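Local coordinates for penicillin-binding protein activator LpoA (PDB 6DR3), which activates the peptidoglycan synthase PBP1a from the outer membrane, stimulating its transpeptidase activity, and is represented here by its amino-terminal domain of TPR-like helical motifs, at residues 75-78 and 79-83; 153-157 and 158-162; 210-214 and 215-219. All blocks are in the same frame, centred on the assembly; numbering follows the deposited sequence. Where two conformers were deposited one is given.

Contact 1 (75-78 and 79-83); sequences LAVE and IKLAQ
V77 and L81, one turn apart on helix 66-82, meet through torsions that lay both side chains the same way: V77 holds CG1 anti to its backbone N (chi1 176°), while L81 places CG opposite its own carbonyl carbon (chi1 -70°). The two chains therefore run side by side, and the methyl carbons V77 CG1 and L81 CD1 come within 4.1 Å. I79 shares the leucine's rotamer at its first torsion, which folds CG1 back over the preceding turn to 3.2 Å from L75 O.

Beneath the side chains the backbone is regular alpha-helix. The amide N atoms of I79, K80, L81 and A82 donate in turn to L75 O, A76 O, V77 O and E78 O, an unbroken i to i+4 ladder with N...O distances of 2.9 to 3.1 Å. Q83 is the first residue past the helix.

Different faces of the segment serve different neighbours. V77 and L81 pack on helix 86-93 and on A112 of helix 103-117, whereas I79 reaches V54 and F57 of helix 50-58 and V45 of helix 30-47. The E78 carboxylate forms a salt bridge with R108, tying helix 66-82 to helix 103-117.

Contact 2 (153-157 and 158-162); sequences SSMTQ and EQANT
T156 and Q159 form a capping box at the start of helix 157-161, each side chain bonding to the other residue's backbone nitrogen. The evidence is a reciprocal pair of bonds: Q159 N donates to T156 OG1 at 3.1 Å with an N-H...O angle of 166°, and T156 N donates to Q159 OE1 at 3.0 Å. The second bond is reasonably straight at hydrogen, yet its donor stands above the amide plane of Q159, well away from the in-plane lone pairs. T156 sets OG1 between its backbone N and carbonyl carbon (chi1 66°), where the hydroxyl oxygen can face the first turn. Q159 reaches back along an extended chain that crosses the threonine obliquely, bringing its CG to 3.0 Å from T156 OG1.

One step outward, the main chain takes over. A160 N bonds to T156 O at 2.9 Å, and N161 N bonds to Q157 O along a more bent path of 144° at hydrogen. T156 thus accepts from the helix through both its hydroxyl and its carbonyl. Before the cap, M155 runs extended, its end leading away from the helix start, and its SD only grazes A160 CB at 4.5 Å; the side chain touches L163 as well.

Outward, the short helix lies against helix 170-185. M155 and A160 both touch Q179 of that helix, while Q157 touches F183. On the incoming side, at the end of helix 138-153, S153 OG bonds to W149 O and S154 OG to Q150 O, back into the helix's last turn. At the far end of the turn, T162 OG1 donates to Q159 O at 2.7 Å.

Contact 3 (210-214 and 215-219); sequences KMLPT and QLVNV
P213 and L216 pack across the opening turn of helix 214-217, a short helix with the proline at its N-cap position. Among the apolar contacts, these two side chains lie alongside one another, with P213 CG 4.0 Å from L216 CD1, and W149 of helix 138-153 meets both. L212, just before the cap, crosses V217 at about a right angle and brings its CB to 3.6 Å from V217 CG2. V217 directs that methyl opposite its carbonyl carbon (chi1 177° for CG1), on the side facing L212.

The backbone bonds show a turn that is only partly alpha-helical. L216 N donates to P213 O at 2.9 Å, an i to i+3 bond whose donor sits above the carbonyl plane. V217 N adds weak bonds to both P213 O and T214 O, whereas N218 N gives T214 O a nearly straight bond of 3.0 Å, though N218 is poorly ordered.

Polar contacts outside the turn join it to helix 138-153. T214 N bonds to D146 OD1, Q215 NE2 to D146 O, and L212 O accepts from Q142 NE2. The bend of Q215 at chi2 (93°) curls its amide back toward the cap, leaving OE1 3.4 Å from P213 CB.

Overall arrangement
Contact 1 is partly buried, about 14 Å from the chain centre; contacts 2 and 3 are surface contacts, centred about 23 and 20 Å out. Contacts 1 and 3 lie on opposite sides of that centre. Contacts 2 and 3 come within about 6 Å at their nearest atoms; contact 2 follows from the end of helix 138-153, contact 3 packs on that helix, and both touch helix 170-185. Contact 1 belongs with helices 30-47, 50-58, 86-93 and 103-117. It combines regular backbone bonding with apolar V77, I79 and L81 and the E78 salt bridge; contact 2 has a capping box; contact 3, a short helix with proline at its N-cap position, bonds to D146 and Q142.

Contact 1 (75-78 and 79-83)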
ATOM      1  N   LEU A  75       0.833   2.156 -13.948  1.00 16.44           N
ATOM      2  CA  LEU A  75       1.788   1.116 -14.314  1.00 18.74           C
ATOM      3  C   LEU A  75       3.174   1.697 -14.553  1.00 19.62           C
ATOM      4  O   LEU A  75       4.180   1.029 -14.292  1.00 19.09           O
ATOM      5  CB  LEU A  75       1.306   0.374 -15.561  1.00 14.61           C
ATOM      6  CG  LEU A  75       0.015  -0.436 -15.425  1.00 20.56           C
ATOM      7  CD1 LEU A  75      -0.471  -0.879 -16.795  1.00 22.77           C
ATOM      8  CD2 LEU A  75       0.214  -1.642 -14.519  1.00 20.93           C
ATOM      9  N   ALA A  76       3.249   2.934 -15.051  1.00 20.49           N
ATOM     10  CA  ALA A  76       4.546   3.566 -15.266  1.00 23.36           C
ATOM     11  C   ALA A  76       5.312   3.705 -13.957  1.00 20.73           C
ATOM     12  O   ALA A  76       6.536   3.528 -13.924  1.00 21.12           O
ATOM     13  CB  ALA A  76       4.361   4.932 -15.924  1.00 23.25           C
ATOM     14  N   VAL A  77       4.612   4.032 -12.868  1.00 23.10           N
ATOM     15  CA  VAL A  77       5.265   4.149 -11.566  1.00 26.18           C
ATOM     16  C   VAL A  77       5.771   2.789 -11.104  1.00 20.79           C
ATOM     17  O   VAL A  77       6.919   2.649 -10.666  1.00 19.89           O
ATOM     18  CB  VAL A  77       4.301   4.767 -10.536  1.00 29.76           C
ATOM     19  CG1 VAL A  77       4.942   4.802  -9.150  1.00 29.77           C
ATOM     20  CG2 VAL A  77       3.880   6.164 -10.969  1.00 31.82           C
ATOM     21  N   GLU A  78       4.914   1.769 -11.183  1.00 16.76           N
ATOM     22  CA  GLU A  78       5.297   0.440 -10.721  1.00 23.01           C
ATOM     23  C   GLU A  78       6.489  -0.090 -11.505  1.00 23.38           C
ATOM     24  O   GLU A  78       7.361  -0.763 -10.944  1.00 22.41           O
ATOM     25  CB  GLU A  78       4.103  -0.510 -10.832  1.00 23.60           C
ATOM     26  CG  GLU A  78       2.903  -0.068 -10.004  1.00 29.73           C
ATOM     27  CD  GLU A  78       1.716  -1.011 -10.126  1.00 33.34           C
ATOM     28  OE1 GLU A  78       1.530  -1.604 -11.208  1.00 35.12           O
ATOM     29  OE2 GLU A  78       0.968  -1.161  -9.134  1.00 30.29           O
ATOM     30  N   ILE A  79       6.551   0.210 -12.805  1.00 25.11           N
ATOM     31  CA  ILE A  79       7.683  -0.230 -13.617  1.00 24.98           C
ATOM     32  C   ILE A  79       8.967   0.448 -13.151  1.00 26.84           C
ATOM     33  O   ILE A  79      10.001  -0.204 -12.967  1.00 22.88           O
ATOM     34  CB  ILE A  79       7.401   0.032 -15.109  1.00 21.96           C
ATOM     35  CG1 ILE A  79       6.338  -0.948 -15.613  1.00 24.98           C
ATOM     36  CG2 ILE A  79       8.682  -0.089 -15.947  1.00 21.18           C
ATOM     37  CD1 ILE A  79       5.837  -0.669 -17.022  1.00 31.74           C
ATOM     38  N   LYS A  80       8.922   1.765 -12.944  1.00 27.13           N
ATOM     39  CA  LYS A  80      10.126   2.480 -12.529  1.00 32.59           C
ATOM     40  C   LYS A  80      10.605   2.012 -11.161  1.00 32.34           C
ATOM     41  O   LYS A  80      11.813   1.942 -10.909  1.00 29.21           O
ATOM     42  CB  LYS A  80       9.873   3.986 -12.530  1.00 34.25           C
ATOM     43  CG  LYS A  80       9.809   4.574 -13.928  1.00 44.52           C
ATOM     44  CD  LYS A  80       9.892   6.087 -13.921  1.00 55.07           C
ATOM     45  CE  LYS A  80       9.836   6.638 -15.338  1.00 61.74           C
ATOM     46  NZ  LYS A  80      10.962   6.139 -16.178  1.00 66.87           N
ATOM     47  N   LEU A  81       9.676   1.688 -10.259  1.00 29.02           N
ATOM     48  CA  LEU A  81      10.077   1.120  -8.977  1.00 27.86           C
ATOM     49  C   LEU A  81      10.729  -0.244  -9.169  1.00 27.28           C
ATOM     50  O   LEU A  81      11.722  -0.565  -8.504  1.00 38.34           O
ATOM     51  CB  LEU A  81       8.871   1.019  -8.043  1.00 27.53           C
ATOM     52  CG  LEU A  81       8.332   2.356  -7.525  1.00 27.94           C
ATOM     53  CD1 LEU A  81       6.987   2.167  -6.846  1.00 27.73           C
ATOM     54  CD2 LEU A  81       9.322   3.008  -6.568  1.00 30.87           C
ATOM     55  N   ALA A  82      10.190  -1.058 -10.078  1.00 30.66           N
ATOM     56  CA  ALA A  82      10.804  -2.348 -10.373  1.00 27.16           C
ATOM     57  C   ALA A  82      12.198  -2.175 -10.963  1.00 28.47           C
ATOM     58  O   ALA A  82      13.082  -3.004 -10.715  1.00 31.16           O
ATOM     59  CB  ALA A  82       9.917  -3.146 -11.327  1.00 27.24           C
ATOM     60  N   GLN A  83      12.416  -1.112 -11.735  1.00 31.76           N
ATOM     61  CA  GLN A  83      13.725  -0.809 -12.300  1.00 36.29           C
ATOM     62  C   GLN A  83      14.640  -0.080 -11.320  1.00 41.01           C
ATOM     63  O   GLN A  83      15.702   0.398 -11.732  1.00 42.45           O
ATOM     64  CB  GLN A  83      13.569   0.035 -13.568  1.00 32.44           C
ATOM     65  CG  GLN A  83      12.792  -0.641 -14.684  1.00 33.96           C
ATOM     66  CD  GLN A  83      12.643   0.241 -15.911  1.00 37.79           C
ATOM     67  OE1 GLN A  83      12.806  -0.219 -17.040  1.00 42.43           O
ATOM     68  NE2 GLN A  83      12.332   1.515 -15.695  1.00 37.60           N
TER

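Contact 2 (153-157 and 158-162)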
ATOM      1  N   SER A 153       8.187   1.534  16.100  1.00 25.83           N
ATOM      2  CA  SER A 153       9.112   0.996  17.091  1.00 26.08           C
ATOM      3  C   SER A 153      10.569   1.110  16.665  1.00 26.44           C
ATOM      4  O   SER A 153      11.457   0.903  17.500  1.00 26.54           O
ATOM      5  CB  SER A 153       8.775  -0.468  17.382  1.00 31.56           C
ATOM      6  OG  SER A 153       8.819  -1.250  16.202  1.00 31.66           O
ATOM      7  N   SER A 154      10.837   1.423  15.398  1.00 24.32           N
ATOM      8  CA  SER A 154      12.199   1.662  14.941  1.00 31.22           C
ATOM      9  C   SER A 154      12.690   3.065  15.265  1.00 32.75           C
ATOM     10  O   SER A 154      13.888   3.330  15.125  1.00 32.39           O
ATOM     11  CB  SER A 154      12.298   1.427  13.432  1.00 32.58           C
ATOM     12  OG  SER A 154      12.234   0.044  13.126  1.00 36.34           O
ATOM     13  N   MET A 155      11.804   3.962  15.688  1.00 37.28           N
ATOM     14  CA  MET A 155      12.213   5.307  16.053  1.00 41.95           C
ATOM     15  C   MET A 155      12.700   5.347  17.496  1.00 43.44           C
ATOM     16  O   MET A 155      12.400   4.469  18.311  1.00 41.23           O
ATOM     17  CB  MET A 155      11.055   6.291  15.890  1.00 46.60           C
ATOM     18  CG  MET A 155      10.526   6.429  14.479  1.00 47.56           C
ATOM     19  SD  MET A 155       9.265   7.712  14.399  1.00 45.11           S
ATOM     20  CE  MET A 155       8.770   7.609  12.681  1.00 48.71           C
ATOM     21  N   THR A 156      13.459   6.390  17.806  1.00 49.25           N
ATOM     22  CA  THR A 156      13.849   6.692  19.172  1.00 56.17           C
ATOM     23  C   THR A 156      12.880   7.710  19.761  1.00 53.28           C
ATOM     24  O   THR A 156      12.129   8.376  19.043  1.00 47.17           O
ATOM     25  CB  THR A 156      15.280   7.237  19.226  1.00 65.62           C
ATOM     26  OG1 THR A 156      15.338   8.508  18.569  1.00 67.85           O
ATOM     27  CG2 THR A 156      16.248   6.272  18.547  1.00 68.73           C
ATOM     28  N   GLN A 157      12.895   7.814  21.091  1.00 60.87           N
ATOM     29  CA  GLN A 157      12.047   8.792  21.765  1.00 65.87           C
ATOM     30  C   GLN A 157      12.300  10.196  21.230  1.00 63.48           C
ATOM     31  O   GLN A 157      11.359  10.972  21.025  1.00 56.88           O
ATOM     32  CB  GLN A 157      12.288   8.742  23.275  1.00 75.83           C
ATOM     33  CG  GLN A 157      12.025   7.380  23.903  1.00 80.51           C
ATOM     34  CD  GLN A 157      12.394   7.334  25.375  1.00 86.11           C
ATOM     35  OE1 GLN A 157      12.818   8.335  25.953  1.00 92.32           O
ATOM     36  NE2 GLN A 157      12.238   6.165  25.987  1.00 83.46           N
ATOM     37  N   GLU A 158      13.568  10.538  20.989  1.00 69.47           N
ATOM     38  CA  GLU A 158      13.898  11.861  20.467  1.00 70.96           C
ATOM     39  C   GLU A 158      13.349  12.047  19.058  1.00 65.36           C
ATOM     40  O   GLU A 158      12.721  13.067  18.754  1.00 65.46           O
ATOM     41  CB  GLU A 158      15.413  12.069  20.482  1.00 78.23           C
ATOM     42  CG  GLU A 158      16.019  12.154  21.874  1.00 85.16           C
ATOM     43  CD  GLU A 158      17.506  12.450  21.842  1.00 95.58           C
ATOM     44  OE1 GLU A 158      18.065  12.575  20.733  1.00 97.76           O
ATOM     45  OE2 GLU A 158      18.115  12.560  22.927  1.00100.17           O
ATOM     46  N   GLN A 159      13.585  11.071  18.179  1.00 59.08           N
ATOM     47  CA  GLN A 159      13.103  11.175  16.806  1.00 60.33           C
ATOM     48  C   GLN A 159      11.589  11.344  16.764  1.00 52.93           C
ATOM     49  O   GLN A 159      11.064  12.118  15.954  1.00 47.98           O
ATOM     50  CB  GLN A 159      13.526   9.939  16.011  1.00 63.70           C
ATOM     51  CG  GLN A 159      15.032   9.790  15.856  1.00 69.88           C
ATOM     52  CD  GLN A 159      15.448   8.381  15.483  1.00 74.28           C
ATOM     53  OE1 GLN A 159      14.606   7.515  15.239  1.00 71.50           O
ATOM     54  NE2 GLN A 159      16.754   8.142  15.441  1.00 81.95           N
ATOM     55  N   ALA A 160      10.869  10.629  17.632  1.00 45.08           N
ATOM     56  CA  ALA A 160       9.413  10.722  17.640  1.00 39.37           C
ATOM     57  C   ALA A 160       8.936  12.049  18.216  1.00 38.32           C
ATOM     58  O   ALA A 160       7.880  12.551  17.815  1.00 39.22           O
ATOM     59  CB  ALA A 160       8.818   9.556  18.428  1.00 36.66           C
ATOM     60  N   ASN A 161       9.692  12.629  19.154  1.00 45.17           N
ATOM     61  CA  ASN A 161       9.320  13.916  19.731  1.00 52.89           C
ATOM     62  C   ASN A 161       9.317  15.038  18.702  1.00 54.25           C
ATOM     63  O   ASN A 161       8.633  16.047  18.905  1.00 56.24           O
ATOM     64  CB  ASN A 161      10.274  14.277  20.871  1.00 57.91           C
ATOM     65  CG  ASN A 161      10.058  13.426  22.106  1.00 62.33           C
ATOM     66  OD1 ASN A 161       9.207  12.538  22.123  1.00 63.07           O
ATOM     67  ND2 ASN A 161      10.837  13.692  23.149  1.00 67.82           N
ATOM     68  N   THR A 162      10.063  14.891  17.612  1.00 53.83           N
ATOM     69  CA  THR A 162      10.153  15.921  16.587  1.00 56.87           C
ATOM     70  C   THR A 162       9.060  15.809  15.533  1.00 50.93           C
ATOM     71  O   THR A 162       9.017  16.638  14.619  1.00 51.05           O
ATOM     72  CB  THR A 162      11.523  15.866  15.905  1.00 66.92           C
ATOM     73  OG1 THR A 162      11.673  14.611  15.229  1.00 68.08           O
ATOM     74  CG2 THR A 162      12.638  16.021  16.935  1.00 71.79           C
TER

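Contact 3 (210-214 and 215-219)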
ATOM      1  N   LYS A 210      -8.392  -2.617  16.751  1.00 28.39           N
ATOM      2  CA  LYS A 210      -9.197  -3.767  16.363  1.00 30.78           C
ATOM      3  C   LYS A 210      -8.346  -4.940  15.900  1.00 30.58           C
ATOM      4  O   LYS A 210      -8.827  -6.076  15.902  1.00 31.88           O
ATOM      5  CB  LYS A 210     -10.159  -3.372  15.239  1.00 33.05           C
ATOM      6  CG  LYS A 210     -10.905  -2.069  15.481  1.00 38.92           C
ATOM      7  CD  LYS A 210     -11.722  -1.674  14.261  1.00 48.54           C
ATOM      8  CE  LYS A 210     -11.483  -0.223  13.877  1.00 55.95           C
ATOM      9  NZ  LYS A 210     -12.089   0.110  12.561  1.00 62.17           N
ATOM     10  N   MET A 211      -7.097  -4.685  15.508  1.00 31.82           N
ATOM     11  CA  MET A 211      -6.222  -5.711  14.939  1.00 35.65           C
ATOM     12  C   MET A 211      -4.798  -5.370  15.390  1.00 29.80           C
ATOM     13  O   MET A 211      -4.074  -4.645  14.707  1.00 24.16           O
ATOM     14  CB  MET A 211      -6.353  -5.747  13.422  1.00 41.75           C
ATOM     15  CG  MET A 211      -5.781  -6.982  12.758  1.00 49.57           C
ATOM     16  SD  MET A 211      -6.020  -6.985  10.964  1.00 52.99           S
ATOM     17  CE  MET A 211      -7.807  -6.983  10.833  1.00 49.48           C
ATOM     18  N   LEU A 212      -4.418  -5.899  16.548  1.00 29.67           N
ATOM     19  CA  LEU A 212      -3.173  -5.485  17.179  1.00 25.51           C
ATOM     20  C   LEU A 212      -1.979  -5.886  16.315  1.00 25.42           C
ATOM     21  O   LEU A 212      -2.003  -6.944  15.675  1.00 28.13           O
ATOM     22  CB  LEU A 212      -3.040  -6.114  18.566  1.00 27.91           C
ATOM     23  CG  LEU A 212      -3.833  -5.464  19.699  1.00 29.92           C
ATOM     24  CD1 LEU A 212      -3.804  -6.355  20.929  1.00 32.87           C
ATOM     25  CD2 LEU A 212      -3.273  -4.086  20.024  1.00 25.34           C
ATOM     26  N   PRO A 213      -0.923  -5.076  16.272  1.00 24.27           N
ATOM     27  CA  PRO A 213       0.301  -5.508  15.596  1.00 26.18           C
ATOM     28  C   PRO A 213       0.757  -6.862  16.122  1.00 27.81           C
ATOM     29  O   PRO A 213       0.793  -7.091  17.335  1.00 24.95           O
ATOM     30  CB  PRO A 213       1.303  -4.399  15.925  1.00 24.26           C
ATOM     31  CG  PRO A 213       0.465  -3.199  16.188  1.00 24.00           C
ATOM     32  CD  PRO A 213      -0.796  -3.711  16.818  1.00 25.03           C
ATOM     33  N   THR A 214       1.091  -7.758  15.196  0.78 25.24           N
ATOM     34  CA  THR A 214       1.561  -9.087  15.572  0.78 29.31           C
ATOM     35  C   THR A 214       2.713  -9.006  16.566  0.78 30.63           C
ATOM     36  O   THR A 214       2.822  -9.836  17.475  0.78 32.42           O
ATOM     37  CB  THR A 214       1.985  -9.853  14.317  0.78 34.20           C
ATOM     38  OG1 THR A 214       0.851 -10.019  13.456  0.78 32.49           O
ATOM     39  CG2 THR A 214       2.561 -11.224  14.670  0.78 40.03           C
ATOM     40  N   GLN A 215       3.582  -8.006  16.409  1.00 31.94           N
ATOM     41  CA  GLN A 215       4.759  -7.903  17.265  1.00 32.87           C
ATOM     42  C   GLN A 215       4.374  -7.670  18.719  1.00 29.12           C
ATOM     43  O   GLN A 215       5.134  -8.030  19.625  1.00 32.75           O
ATOM     44  CB  GLN A 215       5.670  -6.779  16.769  1.00 34.48           C
ATOM     45  CG  GLN A 215       6.078  -6.899  15.303  1.00 38.27           C
ATOM     46  CD  GLN A 215       5.148  -6.143  14.368  1.00 38.01           C
ATOM     47  OE1 GLN A 215       3.929  -6.152  14.541  1.00 30.73           O
ATOM     48  NE2 GLN A 215       5.725  -5.477  13.372  1.00 34.96           N
ATOM     49  N   LEU A 216       3.209  -7.075  18.965  1.00 30.14           N
ATOM     50  CA  LEU A 216       2.763  -6.803  20.326  1.00 37.23           C
ATOM     51  C   LEU A 216       1.934  -7.933  20.921  1.00 45.28           C
ATOM     52  O   LEU A 216       1.790  -7.996  22.148  1.00 46.11           O
ATOM     53  CB  LEU A 216       1.950  -5.504  20.364  1.00 32.15           C
ATOM     54  CG  LEU A 216       2.730  -4.240  19.990  1.00 25.65           C
ATOM     55  CD1 LEU A 216       1.804  -3.034  19.904  1.00 24.24           C
ATOM     56  CD2 LEU A 216       3.852  -3.983  20.987  1.00 27.92           C
ATOM     57  N   VAL A 217       1.390  -8.821  20.093  1.00 44.89           N
ATOM     58  CA  VAL A 217       0.638  -9.969  20.592  1.00 48.97           C
ATOM     59  C   VAL A 217       1.560 -11.144  20.884  1.00 55.83           C
ATOM     60  O   VAL A 217       1.489 -11.753  21.955  1.00 50.96           O
ATOM     61  CB  VAL A 217      -0.463 -10.355  19.580  1.00 49.78           C
ATOM     62  CG1 VAL A 217      -1.224 -11.595  20.046  1.00 52.87           C
ATOM     63  CG2 VAL A 217      -1.423  -9.194  19.369  1.00 47.14           C
ATOM     64  N   ASN A 218       2.440 -11.476  19.941  1.00 75.16           N
ATOM     65  CA  ASN A 218       3.343 -12.617  20.081  1.00 91.20           C
ATOM     66  C   ASN A 218       4.601 -12.143  20.799  1.00 93.36           C
ATOM     67  O   ASN A 218       5.564 -11.688  20.179  1.00 98.99           O
ATOM     68  CB  ASN A 218       3.661 -13.218  18.717  1.00 95.32           C
ATOM     69  CG  ASN A 218       2.413 -13.621  17.951  1.00 96.30           C
ATOM     70  OD1 ASN A 218       1.335 -13.761  18.529  1.00 96.29           O
ATOM     71  ND2 ASN A 218       2.555 -13.814  16.645  1.00 96.44           N
ATOM     72  N   VAL A 219       4.590 -12.250  22.129  1.00 81.53           N
ATOM     73  CA  VAL A 219       5.697 -11.803  22.964  1.00 80.20           C
ATOM     74  C   VAL A 219       6.003 -12.878  23.998  1.00 88.82           C
ATOM     75  O   VAL A 219       5.158 -13.712  24.333  1.00 90.16           O
ATOM     76  CB  VAL A 219       5.393 -10.453  23.652  1.00 74.32           C
ATOM     77  CG1 VAL A 219       5.291  -9.344  22.613  1.00 69.72           C
ATOM     78  CG2 VAL A 219       4.110 -10.540  24.469  1.00 72.42           C
TER